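PDB 2XRH: protein HP0721 from Helicobacter pylori, which is a secreted DUF1104-family protein of unknown function, here a truncated form that holds nicotinic acid in the crystal. Local coordinates for residues H54-L57 with H58-T62. Residues are numbered along the deposited sequence; the frame is centred on the assembly and turned at random.
Sequences HKQL and HEYAT
The imidazoles of H54 and H58, one helical turn apart, form an offset aromatic pair: their planes are inclined by 28°, and the two rings are displaced so far along each other that little of one lies over the other, with centroids 4.5 Å apart. CD2 of H54 sits over one face of the H58 ring, 3.3 Å from H58 NE2. Each ring is tethered through its ND1 beyond this turn, H54 to the guanidinium group of R50 and H58 to the carbonyl of L98, which should limit rotation of both.

Among the polar side chains, K55 and E59 lie close without forming a salt bridge, K55 NZ being 4.5 Å from E59 OE2. The K55 chain runs out fully extended, with CG anti to the backbone N (chi1 -176°), and brings K55 CE to 3.5 Å from E59 OE2. Q56 instead bends at its second torsion, bringing Q56 OE1 to 3.5 Å from CE2 of Y60; amide and phenol ring stand 74° apart.

Four i to i+4 backbone bonds, donated by H58, E59, Y60 and A61 to H54, K55, Q56 and L57, run through the turn. H58 O takes two donors from opposite faces of its plane, T62 N and T62 OG1 (2.9 Å).

L57 packs on Y34, L38 and M42, giving helix 47-65 the pattern of an amphipathic alpha-helix: i to i+4 pairs on its more polar sides, and a buried face against helix 31-44 that, through A61 and its neighbour L98, borders the nicotinic acid pocket.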
ATOM      1  N   HIS A  54     -12.021   1.371 -16.091  1.00 15.04           N
ATOM      2  CA  HIS A  54     -11.342   1.572 -14.806  1.00 16.06           C
ATOM      3  C   HIS A  54     -11.476   0.338 -13.939  1.00 15.56           C
ATOM      4  O   HIS A  54     -10.513  -0.073 -13.298  1.00 14.41           O
ATOM      5  CB  HIS A  54     -11.909   2.794 -14.100  1.00 17.37           C
ATOM      6  CG  HIS A  54     -10.923   3.490 -13.233  1.00 22.27           C
ATOM      7  ND1 HIS A  54     -10.977   4.844 -12.989  1.00 25.64           N
ATOM      8  CD2 HIS A  54      -9.815   3.032 -12.600  1.00 25.56           C
ATOM      9  CE1 HIS A  54      -9.972   5.182 -12.197  1.00 29.03           C
ATOM     10  NE2 HIS A  54      -9.250   4.103 -11.947  1.00 28.86           N
ATOM     11  N   LYS A  55     -12.660  -0.290 -13.932  1.00 15.39           N
ATOM     12  CA  LYS A  55     -12.848  -1.531 -13.195  1.00 16.25           C
ATOM     13  C   LYS A  55     -11.919  -2.619 -13.698  1.00 14.52           C
ATOM     14  O   LYS A  55     -11.326  -3.372 -12.894  1.00 15.01           O
ATOM     15  CB  LYS A  55     -14.309  -1.991 -13.275  1.00 16.98           C
ATOM     16  CG  LYS A  55     -14.672  -3.232 -12.455  1.00 21.65           C
ATOM     17  CD  LYS A  55     -16.166  -3.559 -12.695  1.00 27.83           C
ATOM     18  CE  LYS A  55     -16.731  -4.674 -11.835  1.00 31.75           C
ATOM     19  NZ  LYS A  55     -18.035  -5.125 -12.386  1.00 34.22           N
ATOM     20  N   GLN A  56     -11.788  -2.732 -14.997  1.00 14.89           N
ATOM     21  CA  GLN A  56     -10.868  -3.704 -15.586  1.00 15.63           C
ATOM     22  C   GLN A  56      -9.432  -3.430 -15.194  1.00 14.27           C
ATOM     23  O   GLN A  56      -8.676  -4.351 -14.854  1.00 14.53           O
ATOM     24  CB  GLN A  56     -10.997  -3.753 -17.104  1.00 16.36           C
ATOM     25  CG  GLN A  56     -12.329  -4.247 -17.575  1.00 22.05           C
ATOM     26  CD  GLN A  56     -12.614  -5.620 -17.012  1.00 26.05           C
ATOM     27  OE1 GLN A  56     -11.840  -6.543 -17.239  1.00 29.67           O
ATOM     28  NE2 GLN A  56     -13.693  -5.752 -16.219  1.00 30.57           N
ATOM     29  N   LEU A  57      -9.063  -2.160 -15.161  1.00 14.14           N
ATOM     30  CA  LEU A  57      -7.688  -1.802 -14.780  1.00 13.91           C
ATOM     31  C   LEU A  57      -7.449  -2.263 -13.342  1.00 13.74           C
ATOM     32  O   LEU A  57      -6.398  -2.864 -13.023  1.00 13.94           O
ATOM     33  CB  LEU A  57      -7.434  -0.302 -14.886  1.00 15.18           C
ATOM     34  CG  LEU A  57      -7.261   0.311 -16.250  1.00 17.03           C
ATOM     35  CD1 LEU A  57      -7.290   1.831 -16.086  1.00 18.09           C
ATOM     36  CD2 LEU A  57      -5.991  -0.155 -16.876  1.00 18.56           C
ATOM     37  N   HIS A  58      -8.423  -2.009 -12.468  1.00 13.35           N
ATOM     38  CA  HIS A  58      -8.288  -2.438 -11.079  1.00 13.47           C
ATOM     39  C   HIS A  58      -8.223  -3.968 -10.964  1.00 12.40           C
ATOM     40  O   HIS A  58      -7.406  -4.518 -10.218  1.00 11.73           O
ATOM     41  CB  HIS A  58      -9.463  -1.916 -10.233  1.00 16.09           C
ATOM     42  CG  HIS A  58      -9.439  -0.426  -9.959  1.00 20.21           C
ATOM     43  ND1 HIS A  58      -8.284   0.280  -9.696  1.00 23.98           N
ATOM     44  CD2 HIS A  58     -10.448   0.489  -9.914  1.00 25.30           C
ATOM     45  CE1 HIS A  58      -8.566   1.559  -9.508  1.00 24.58           C
ATOM     46  NE2 HIS A  58      -9.877   1.716  -9.629  1.00 26.74           N
ATOM     47  N   GLU A  59      -9.113  -4.659 -11.677  1.00 12.41           N
ATOM     48  CA  GLU A  59      -9.151  -6.121 -11.631  1.00 12.61           C
ATOM     49  C   GLU A  59      -7.863  -6.727 -12.117  1.00 12.23           C
ATOM     50  O   GLU A  59      -7.331  -7.652 -11.507  1.00 12.12           O
ATOM     51  CB  GLU A  59     -10.339  -6.669 -12.394  1.00 14.37           C
ATOM     52  CG  GLU A  59     -11.622  -6.272 -11.702  1.00 17.71           C
ATOM     53  CD  GLU A  59     -12.854  -6.869 -12.326  1.00 25.92           C
ATOM     54  OE1 GLU A  59     -12.747  -7.458 -13.417  1.00 30.93           O
ATOM     55  OE2 GLU A  59     -13.936  -6.747 -11.712  1.00 30.78           O
ATOM     56  N   TYR A  60      -7.343  -6.233 -13.225  1.00 11.23           N
ATOM     57  CA  TYR A  60      -6.079  -6.756 -13.734  1.00 11.07           C
ATOM     58  C   TYR A  60      -4.891  -6.394 -12.830  1.00  9.84           C
ATOM     59  O   TYR A  60      -4.014  -7.233 -12.622  1.00  9.61           O
ATOM     60  CB  TYR A  60      -5.828  -6.330 -15.203  1.00 12.27           C
ATOM     61  CG  TYR A  60      -6.610  -7.183 -16.152  1.00 13.43           C
ATOM     62  CD1 TYR A  60      -6.288  -8.504 -16.353  1.00 17.61           C
ATOM     63  CD2 TYR A  60      -7.752  -6.697 -16.751  1.00 18.40           C
ATOM     64  CE1 TYR A  60      -7.041  -9.292 -17.157  1.00 18.96           C
ATOM     65  CE2 TYR A  60      -8.508  -7.462 -17.581  1.00 21.66           C
ATOM     66  CZ  TYR A  60      -8.158  -8.772 -17.768  1.00 22.22           C
ATOM     67  OH  TYR A  60      -8.897  -9.605 -18.539  1.00 26.10           O
ATOM     68  N   ALA A  61      -4.845  -5.179 -12.321  1.00 10.26           N
ATOM     69  CA  ALA A  61      -3.753  -4.812 -11.426  1.00  8.53           C
ATOM     70  C   ALA A  61      -3.791  -5.782 -10.239  1.00  8.65           C
ATOM     71  O   ALA A  61      -2.755  -6.238  -9.781  1.00  8.73           O
ATOM     72  CB  ALA A  61      -3.861  -3.366 -10.949  1.00 10.68           C
ATOM     73  N   THR A  62      -4.985  -6.080  -9.748  1.00  9.08           N
ATOM     74  CA  THR A  62      -5.118  -6.972  -8.593  1.00  9.50           C
ATOM     75  C   THR A  62      -4.580  -8.379  -8.908  1.00  9.01           C
ATOM     76  O   THR A  62      -3.714  -8.918  -8.213  1.00  9.52           O
ATOM     77  CB  THR A  62      -6.564  -6.992  -8.116  1.00 10.24           C
ATOM     78  OG1 THR A  62      -6.901  -5.691  -7.640  1.00 13.02           O
ATOM     79  CG2 THR A  62      -6.757  -8.019  -6.986  1.00 11.03           C
TER